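Local coordinates for protein L-serine ammonia-lyase (Rhizomucor miehei CAU432, PDB 5C3U) that belongs to the pyridoxal-phosphate dependent enzyme family and holds pyridoxal-5'-phosphate in a pocket, at residues Arg67-Thr81 / Ala133-Ser146. Sequence-based numbering, arbitrary orientation.
Sequences RGTNIQFVCGSGPNT and ARKLVRRNGIYVPS. With PLP (pyridoxal-5'-phosphate), chain B.
Strands 72-75 and 141-143 pair in parallel in the four-stranded sheet of this pyridoxal-phosphate enzyme, where 141-143 is an outermost strand; their short axes approach to 4.6 Å at a crossing angle of -32°. Four backbone bonds fix the register, Q72 N to N140 O, I142 N to Q72 O, V74 N to I142 O and V144 N to V74 O, so Q72 and V74 each use both N and O. Beyond the strand ends the Y143 hydroxyl takes over: G76 N donates to OH at 2.9 Å, and S77 OG, lying in the ring plane at its edge, is 2.7 Å from the same OH. With CG anti to the backbone N (chi1 -165°), the Y143 ring lies with one face over V74 O, 3.3 Å from CD1. The R134 aliphatic CG sits over the ring centre.

On the face carrying F73 and I142, I142 CG2 meets F73 CD1 at 3.3 Å as the two side chains lie side by side, and V144 CG2 also touches CD1. V74 points to the other face, its CG1 3.9 Å from Y143 CD1. At the solvent-facing end, R67 NH2 binds N140 OD1 at 2.8 Å with an N-H...O angle of 157°; the oxygen lies close to the guanidinium plane, and water 1 bridges R67 NE to it.

Past S77, N80 ND2 donates to PLP O3 at 3.1 Å. Strand 72-75, the loop after it and the start of helix 79-92 carry N80 to pyridoxal-5'-phosphate, as at the carboxyl ends of parallel strands in open alpha/beta sheets.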
ATOM      1  N   ARG A  67      10.367  23.568  -5.054  1.00 28.35           N
ATOM      2  CA  ARG A  67      10.433  23.906  -6.473  1.00 27.36           C
ATOM      3  C   ARG A  67       9.343  24.879  -6.936  1.00 28.52           C
ATOM      4  O   ARG A  67       9.378  25.344  -8.074  1.00 30.14           O
ATOM      5  CB  ARG A  67      10.345  22.631  -7.339  1.00 28.64           C
ATOM      6  CG  ARG A  67      11.420  21.569  -7.102  1.00 32.35           C
ATOM      7  CD  ARG A  67      12.667  21.790  -7.943  1.00 36.67           C
ATOM      8  NE  ARG A  67      12.387  21.907  -9.379  1.00 36.39           N
ATOM      9  CZ  ARG A  67      12.478  20.916 -10.259  1.00 36.84           C
ATOM     10  NH1 ARG A  67      12.863  19.698  -9.874  1.00 37.35           N
ATOM     11  NH2 ARG A  67      12.179  21.144 -11.529  1.00 36.88           N
ATOM     12  N   GLY A  68       8.387  25.171  -6.070  1.00 26.95           N
ATOM     13  CA  GLY A  68       7.304  26.114  -6.394  1.00 28.39           C
ATOM     14  C   GLY A  68       6.149  25.455  -7.121  1.00 29.82           C
ATOM     15  O   GLY A  68       6.108  24.230  -7.275  1.00 28.39           O
ATOM     16  N   THR A  69       5.217  26.284  -7.591  1.00 27.52           N
ATOM     17  CA  THR A  69       3.987  25.807  -8.171  1.00 29.96           C
ATOM     18  C   THR A  69       3.947  25.856  -9.706  1.00 30.74           C
ATOM     19  O   THR A  69       2.891  25.657 -10.307  1.00 33.06           O
ATOM     20  CB  THR A  69       2.796  26.606  -7.614  1.00 31.65           C
ATOM     21  OG1 THR A  69       3.016  27.994  -7.867  1.00 35.66           O
ATOM     22  CG2 THR A  69       2.687  26.419  -6.119  1.00 33.62           C
ATOM     23  N   ASN A  70       5.089  26.117 -10.334  1.00 31.27           N
ATOM     24  CA  ASN A  70       5.183  26.056 -11.803  1.00 30.68           C
ATOM     25  C   ASN A  70       5.649  24.704 -12.324  1.00 31.29           C
ATOM     26  O   ASN A  70       5.848  24.521 -13.532  1.00 32.98           O
ATOM     27  CB  ASN A  70       6.117  27.161 -12.321  1.00 33.66           C
ATOM     28  CG  ASN A  70       5.529  28.541 -12.146  1.00 34.89           C
ATOM     29  OD1 ASN A  70       4.320  28.717 -12.263  1.00 38.13           O
ATOM     30  ND2 ASN A  70       6.380  29.525 -11.851  1.00 37.20           N
ATOM     31  N   ILE A  71       5.835  23.757 -11.410  1.00 31.37           N
ATOM     32  CA  ILE A  71       6.265  22.417 -11.789  1.00 31.66           C
ATOM     33  C   ILE A  71       5.108  21.628 -12.380  1.00 29.55           C
ATOM     34  O   ILE A  71       3.951  22.055 -12.331  1.00 28.97           O
ATOM     35  CB  ILE A  71       6.829  21.649 -10.582  1.00 32.57           C
ATOM     36  CG1 ILE A  71       5.789  21.619  -9.437  1.00 33.45           C
ATOM     37  CG2 ILE A  71       8.160  22.259 -10.161  1.00 33.39           C
ATOM     38  CD1 ILE A  71       6.106  20.624  -8.341  1.00 34.75           C
ATOM     39  N   GLN A  72       5.431  20.481 -12.971  1.00 27.99           N
ATOM     40  CA  GLN A  72       4.409  19.532 -13.382  1.00 26.51           C
ATOM     41  C   GLN A  72       4.724  18.256 -12.647  1.00 24.91           C
ATOM     42  O   GLN A  72       5.882  17.831 -12.648  1.00 25.42           O
ATOM     43  CB  GLN A  72       4.456  19.260 -14.891  1.00 28.55           C
ATOM     44  CG  GLN A  72       4.249  20.482 -15.774  1.00 34.23           C
ATOM     45  CD  GLN A  72       5.558  21.167 -16.121  1.00 37.57           C
ATOM     46  OE1 GLN A  72       6.561  20.506 -16.389  1.00 39.46           O
ATOM     47  NE2 GLN A  72       5.557  22.500 -16.110  1.00 39.15           N
ATOM     48  N   PHE A  73       3.728  17.642 -12.002  1.00 24.36           N
ATOM     49  CA  PHE A  73       3.975  16.294 -11.492  1.00 23.79           C
ATOM     50  C   PHE A  73       3.666  15.316 -12.618  1.00 23.02           C
ATOM     51  O   PHE A  73       2.713  15.509 -13.341  1.00 24.53           O
ATOM     52  CB  PHE A  73       3.078  15.970 -10.294  1.00 23.87           C
ATOM     53  CG  PHE A  73       3.479  16.650  -9.011  1.00 25.05           C
ATOM     54  CD1 PHE A  73       4.711  16.376  -8.416  1.00 27.26           C
ATOM     55  CD2 PHE A  73       2.604  17.488  -8.354  1.00 27.70           C
ATOM     56  CE1 PHE A  73       5.072  16.980  -7.213  1.00 26.96           C
ATOM     57  CE2 PHE A  73       2.961  18.097  -7.146  1.00 26.57           C
ATOM     58  CZ  PHE A  73       4.201  17.847  -6.587  1.00 25.77           C
ATOM     59  N   VAL A  74       4.478  14.278 -12.769  1.00 21.56           N
ATOM     60  CA  VAL A  74       4.261  13.287 -13.826  1.00 22.53           C
ATOM     61  C   VAL A  74       4.210  11.933 -13.130  1.00 22.03           C
ATOM     62  O   VAL A  74       5.066  11.625 -12.286  1.00 21.64           O
ATOM     63  CB  VAL A  74       5.415  13.315 -14.868  1.00 22.25           C
ATOM     64  CG1 VAL A  74       5.203  12.256 -15.949  1.00 22.69           C
ATOM     65  CG2 VAL A  74       5.531  14.713 -15.490  1.00 23.37           C
ATOM     66  N   CYS A  75       3.222  11.113 -13.469  1.00 21.67           N
ATOM     67  CA  CYS A  75       3.118   9.812 -12.824  1.00 20.96           C
ATOM     68  C   CYS A  75       2.392   8.796 -13.678  1.00 21.06           C
ATOM     69  O   CYS A  75       1.337   9.098 -14.231  1.00 20.53           O
ATOM     70  CB  CYS A  75       2.422   9.951 -11.459  1.00 23.44           C
ATOM     71  SG  CYS A  75       2.568   8.473 -10.427  1.00 25.61           S
ATOM     72  N   GLY A  76       2.974   7.602 -13.766  1.00 19.69           N
ATOM     73  CA  GLY A  76       2.297   6.425 -14.335  1.00 21.84           C
ATOM     74  C   GLY A  76       2.436   5.179 -13.444  1.00 24.70           C
ATOM     75  O   GLY A  76       2.170   4.059 -13.902  1.00 26.30           O
ATOM     76  N   SER A  77       2.808   5.389 -12.174  1.00 23.76           N
ATOM     77  CA  SER A  77       3.327   4.321 -11.291  1.00 27.16           C
ATOM     78  C   SER A  77       2.268   3.649 -10.412  1.00 27.16           C
ATOM     79  O   SER A  77       2.444   3.544  -9.177  1.00 29.76           O
ATOM     80  CB  SER A  77       4.437   4.859 -10.382  1.00 30.33           C
ATOM     81  OG  SER A  77       5.628   5.085 -11.113  1.00 35.31           O
ATOM     82  N   GLY A  78       1.181   3.211 -11.032  1.00 24.11           N
ATOM     83  CA  GLY A  78       0.191   2.385 -10.325  1.00 22.21           C
ATOM     84  C   GLY A  78      -1.092   3.130 -10.015  1.00 23.34           C
ATOM     85  O   GLY A  78      -1.092   4.361  -9.937  1.00 22.40           O
ATOM     86  N   PRO A  79      -2.181   2.386  -9.766  1.00 23.42           N
ATOM     87  CA  PRO A  79      -3.478   3.090  -9.712  1.00 22.46           C
ATOM     88  C   PRO A  79      -3.586   4.030  -8.510  1.00 22.60           C
ATOM     89  O   PRO A  79      -4.108   5.158  -8.634  1.00 23.69           O
ATOM     90  CB  PRO A  79      -4.496   1.948  -9.604  1.00 23.32           C
ATOM     91  CG  PRO A  79      -3.714   0.756  -9.151  1.00 22.61           C
ATOM     92  CD  PRO A  79      -2.349   0.919  -9.748  1.00 25.21           C
ATOM     93  N   ASN A  80      -3.116   3.590  -7.352  1.00 21.51           N
ATOM     94  CA  ASN A  80      -3.298   4.447  -6.185  1.00 21.86           C
ATOM     95  C   ASN A  80      -2.305   5.580  -6.135  1.00 21.87           C
ATOM     96  O   ASN A  80      -2.604   6.633  -5.561  1.00 22.11           O
ATOM     97  CB  ASN A  80      -3.331   3.618  -4.929  1.00 21.00           C
ATOM     98  CG  ASN A  80      -4.437   2.585  -5.002  1.00 22.83           C
ATOM     99  OD1 ASN A  80      -5.601   2.950  -5.264  1.00 23.49           O
ATOM    100  ND2 ASN A  80      -4.096   1.311  -4.843  1.00 22.44           N
ATOM    101  N   THR A  81      -1.138   5.366  -6.738  1.00 21.27           N
ATOM    102  CA  THR A  81      -0.158   6.445  -6.840  1.00 21.76           C
ATOM    103  C   THR A  81      -0.701   7.567  -7.720  1.00 21.78           C
ATOM    104  O   THR A  81      -0.669   8.733  -7.313  1.00 23.30           O
ATOM    105  CB  THR A  81       1.179   5.936  -7.369  1.00 21.99           C
ATOM    106  OG1 THR A  81       1.510   4.762  -6.622  1.00 24.99           O
ATOM    107  CG2 THR A  81       2.281   7.007  -7.168  1.00 21.27           C
ATOM    108  N   ALA A 133       5.169   7.241 -19.027  1.00 29.33           N
ATOM    109  CA  ALA A 133       5.179   8.462 -18.200  1.00 26.79           C
ATOM    110  C   ALA A 133       6.580   9.020 -17.981  1.00 27.52           C
ATOM    111  O   ALA A 133       6.784  10.228 -18.031  1.00 27.34           O
ATOM    112  CB  ALA A 133       4.477   8.232 -16.859  1.00 26.11           C
ATOM    113  N   ARG A 134       7.557   8.143 -17.756  1.00 28.38           N
ATOM    114  CA  ARG A 134       8.915   8.607 -17.512  1.00 28.49           C
ATOM    115  C   ARG A 134       9.501   9.411 -18.661  1.00 29.76           C
ATOM    116  O   ARG A 134      10.272  10.348 -18.419  1.00 30.96           O
ATOM    117  CB  ARG A 134       9.840   7.460 -17.119  1.00 29.01           C
ATOM    118  CG  ARG A 134       9.602   7.000 -15.690  1.00 30.98           C
ATOM    119  CD  ARG A 134      10.596   5.927 -15.260  1.00 32.84           C
ATOM    120  NE  ARG A 134      10.316   5.496 -13.888  1.00 33.99           N
ATOM    121  CZ  ARG A 134      10.725   6.141 -12.802  1.00 34.60           C
ATOM    122  NH1 ARG A 134      10.408   5.687 -11.593  1.00 36.33           N
ATOM    123  NH2 ARG A 134      11.430   7.255 -12.922  1.00 34.99           N
ATOM    124  N   LYS A 135       9.097   9.085 -19.884  1.00 30.24           N
ATOM    125  CA  LYS A 135       9.551   9.810 -21.083  1.00 33.68           C
ATOM    126  C   LYS A 135       8.836  11.158 -21.292  1.00 34.91           C
ATOM    127  O   LYS A 135       9.142  11.871 -22.249  1.00 37.00           O
ATOM    128  CB  LYS A 135       9.356   8.976 -22.358  1.00 35.93           C
ATOM    129  CG  LYS A 135       9.561   7.479 -22.249  1.00 40.27           C
ATOM    130  CD  LYS A 135      11.011   7.058 -22.364  1.00 44.38           C
ATOM    131  CE  LYS A 135      11.102   5.613 -22.841  1.00 46.09           C
ATOM    132  NZ  LYS A 135      12.365   4.973 -22.371  1.00 49.79           N
ATOM    133  N   LEU A 136       7.890  11.505 -20.418  1.00 33.23           N
ATOM    134  CA  LEU A 136       7.126  12.753 -20.571  1.00 32.96           C
ATOM    135  C   LEU A 136       7.616  13.867 -19.669  1.00 31.75           C
ATOM    136  O   LEU A 136       7.045  14.965 -19.652  1.00 35.08           O
ATOM    137  CB  LEU A 136       5.642  12.513 -20.284  1.00 31.51           C
ATOM    138  CG  LEU A 136       4.952  11.438 -21.119  1.00 32.40           C
ATOM    139  CD1 LEU A 136       3.453  11.468 -20.847  1.00 33.94           C
ATOM    140  CD2 LEU A 136       5.235  11.668 -22.599  1.00 33.80           C
ATOM    141  N   VAL A 137       8.651  13.579 -18.897  1.00 29.73           N
ATOM    142  CA  VAL A 137       9.146  14.511 -17.919  1.00 30.00           C
ATOM    143  C   VAL A 137      10.043  15.545 -18.605  1.00 31.56           C
ATOM    144  O   VAL A 137      11.099  15.210 -19.145  1.00 31.99           O
ATOM    145  CB  VAL A 137       9.951  13.827 -16.803  1.00 28.78           C
ATOM    146  CG1 VAL A 137      10.429  14.867 -15.800  1.00 28.22           C
ATOM    147  CG2 VAL A 137       9.129  12.735 -16.099  1.00 28.12           C
ATOM    148  N   ARG A 138       9.608  16.795 -18.558  1.00 29.97           N
ATOM    149  CA  ARG A 138      10.341  17.906 -19.168  1.00 32.31           C
ATOM    150  C   ARG A 138      11.168  18.671 -18.125  1.00 32.75           C
ATOM    151  O   ARG A 138      11.241  18.251 -16.970  1.00 31.76           O
ATOM    152  CB  ARG A 138       9.348  18.807 -19.909  1.00 35.52           C
ATOM    153  CG  ARG A 138       8.773  18.152 -21.165  1.00 41.21           C
ATOM    154  CD  ARG A 138       7.257  18.286 -21.247  1.00 48.73           C
ATOM    155  NE  ARG A 138       6.770  19.441 -20.495  1.00 52.90           N
ATOM    156  CZ  ARG A 138       5.493  19.728 -20.269  1.00 54.90           C
ATOM    157  NH1 ARG A 138       4.521  18.958 -20.741  1.00 55.42           N
ATOM    158  NH2 ARG A 138       5.194  20.802 -19.559  1.00 55.80           N
ATOM    159  N   ARG A 139      11.815  19.768 -18.535  1.00 30.74           N
ATOM    160  CA  ARG A 139      12.759  20.496 -17.673  1.00 33.51           C
ATOM    161  C   ARG A 139      12.249  20.873 -16.265  1.00 34.06           C
ATOM    162  O   ARG A 139      13.026  20.898 -15.308  1.00 38.13           O
ATOM    163  CB  ARG A 139      13.327  21.723 -18.414  1.00 32.12           C
ATOM    164  CG  ARG A 139      12.315  22.827 -18.708  1.00 36.37           C
ATOM    165  CD  ARG A 139      12.919  23.951 -19.553  1.00 37.15           C
ATOM    166  NE  ARG A 139      13.207  23.496 -20.913  1.00 40.86           N
ATOM    167  CZ  ARG A 139      13.969  24.142 -21.792  1.00 41.60           C
ATOM    168  NH1 ARG A 139      14.547  25.293 -21.476  1.00 42.32           N
ATOM    169  NH2 ARG A 139      14.160  23.617 -22.993  1.00 44.58           N
ATOM    170  N   ASN A 140      10.962  21.168 -16.124  1.00 33.13           N
ATOM    171  CA  ASN A 140      10.420  21.511 -14.802  1.00 34.32           C
ATOM    172  C   ASN A 140       9.389  20.477 -14.344  1.00 31.63           C
ATOM    173  O   ASN A 140       8.493  20.767 -13.536  1.00 30.87           O
ATOM    174  CB  ASN A 140       9.818  22.922 -14.805  1.00 35.72           C
ATOM    175  CG  ASN A 140       9.906  23.609 -13.442  1.00 37.63           C
ATOM    176  OD1 ASN A 140      10.798  23.330 -12.642  1.00 40.22           O
ATOM    177  ND2 ASN A 140       8.979  24.522 -13.181  1.00 37.63           N
ATOM    178  N   GLY A 141       9.502  19.270 -14.887  1.00 31.49           N
ATOM    179  CA  GLY A 141       8.618  18.183 -14.480  1.00 28.49           C
ATOM    180  C   GLY A 141       9.287  17.352 -13.414  1.00 29.59           C
ATOM    181  O   GLY A 141      10.509  17.279 -13.352  1.00 30.01           O
ATOM    182  N   ILE A 142       8.490  16.711 -12.566  1.00 26.59           N
ATOM    183  CA  ILE A 142       9.043  15.861 -11.529  1.00 25.98           C
ATOM    184  C   ILE A 142       8.267  14.550 -11.566  1.00 24.76           C
ATOM    185  O   ILE A 142       7.041  14.554 -11.445  1.00 24.45           O
ATOM    186  CB  ILE A 142       8.965  16.525 -10.126  1.00 28.41           C
ATOM    187  CG1 ILE A 142       9.269  15.543  -9.013  1.00 30.15           C
ATOM    188  CG2 ILE A 142       7.608  17.135  -9.888  1.00 30.73           C
ATOM    189  CD1 ILE A 142      10.726  15.134  -8.952  1.00 35.22           C
ATOM    190  N   TYR A 143       8.993  13.456 -11.777  1.00 24.93           N
ATOM    191  CA  TYR A 143       8.385  12.134 -11.748  1.00 24.87           C
ATOM    192  C   TYR A 143       8.116  11.708 -10.300  1.00 24.22           C
ATOM    193  O   TYR A 143       8.965  11.869  -9.421  1.00 23.61           O
ATOM    194  CB  TYR A 143       9.224  11.062 -12.472  1.00 24.90           C
ATOM    195  CG  TYR A 143       8.360   9.859 -12.696  1.00 25.34           C
ATOM    196  CD1 TYR A 143       7.419   9.863 -13.729  1.00 25.67           C
ATOM    197  CD2 TYR A 143       8.357   8.786 -11.787  1.00 26.12           C
ATOM    198  CE1 TYR A 143       6.556   8.808 -13.921  1.00 25.82           C
ATOM    199  CE2 TYR A 143       7.489   7.704 -11.976  1.00 25.90           C
ATOM    200  CZ  TYR A 143       6.583   7.742 -13.038  1.00 26.19           C
ATOM    201  OH  TYR A 143       5.685   6.713 -13.251  1.00 26.96           O
ATOM    202  N   VAL A 144       6.917  11.175 -10.058  1.00 23.44           N
ATOM    203  CA  VAL A 144       6.531  10.729  -8.717  1.00 23.70           C
ATOM    204  C   VAL A 144       6.569   9.211  -8.660  1.00 23.95           C
ATOM    205  O   VAL A 144       5.728   8.537  -9.264  1.00 24.42           O
ATOM    206  CB  VAL A 144       5.124  11.219  -8.319  1.00 23.45           C
ATOM    207  CG1 VAL A 144       4.826  10.825  -6.870  1.00 23.72           C
ATOM    208  CG2 VAL A 144       5.032  12.726  -8.460  1.00 24.22           C
ATOM    209  N   PRO A 145       7.577   8.652  -7.976  1.00 26.03           N
ATOM    210  CA  PRO A 145       7.604   7.195  -7.926  1.00 25.97           C
ATOM    211  C   PRO A 145       6.554   6.666  -6.934  1.00 25.54           C
ATOM    212  O   PRO A 145       6.012   7.440  -6.159  1.00 24.38           O
ATOM    213  CB  PRO A 145       9.024   6.889  -7.443  1.00 26.46           C
ATOM    214  CG  PRO A 145       9.472   8.113  -6.715  1.00 25.95           C
ATOM    215  CD  PRO A 145       8.565   9.278  -7.082  1.00 26.78           C
ATOM    216  N   SER A 146       6.268   5.368  -6.960  1.00 26.71           N
ATOM    217  CA  SER A 146       5.251   4.837  -6.058  1.00 24.77           C
ATOM    218  C   SER A 146       5.827   4.513  -4.668  1.00 26.14           C
ATOM    219  O   SER A 146       5.099   4.538  -3.680  1.00 26.59           O
ATOM    220  CB  SER A 146       4.609   3.587  -6.677  1.00 24.63           C
ATOM    221  OG  SER A 146       5.587   2.552  -6.784  1.00 25.71           O
TER
HETATM  222  N1  PLP B 401      -1.642  -1.637  -0.817  1.00 26.72           N
HETATM  223  C2  PLP B 401      -2.135  -0.643  -1.576  1.00 26.55           C
HETATM  224  C2A PLP B 401      -3.611  -0.515  -1.866  1.00 26.39           C
HETATM  225  C3  PLP B 401      -1.210   0.338  -2.149  1.00 26.84           C
HETATM  226  O3  PLP B 401      -1.683   1.365  -2.923  1.00 28.00           O
HETATM  227  C4  PLP B 401       0.224   0.180  -1.823  1.00 27.32           C
HETATM  228  C4A PLP B 401       1.194   1.155  -2.343  1.00 27.96           C
HETATM  229  C5  PLP B 401       0.658  -0.959  -0.974  1.00 28.88           C
HETATM  230  C6  PLP B 401      -0.339  -1.821  -0.504  1.00 27.81           C
HETATM  231  C5A PLP B 401       2.124  -1.194  -0.604  1.00 29.08           C
HETATM  232  O4P PLP B 401       2.944  -0.551  -1.571  1.00 29.63           O
HETATM  233  P   PLP B 401       4.551  -0.342  -1.539  1.00 24.57           P
HETATM  234  O1P PLP B 401       4.842   0.908  -0.786  1.00 26.22           O
HETATM  235  O2P PLP B 401       5.207  -1.608  -0.960  1.00 25.29           O
HETATM  236  O3P PLP B 401       4.782  -0.235  -3.006  1.00 26.21           O
HETATM  237  O   HOH W   1      11.064  24.634 -10.317  1.00 34.87           O
HETATM  238  O   HOH W   2      12.728  19.056 -13.320  1.00 48.53           O
HETATM  239  O   HOH W   3       6.935  17.546 -17.463  1.00 35.86           O
HETATM  240  O   HOH W   4       8.703  21.391 -17.729  1.00 46.49           O
HETATM  241  O   HOH W   5       7.662   4.159  -9.451  1.00 32.50           O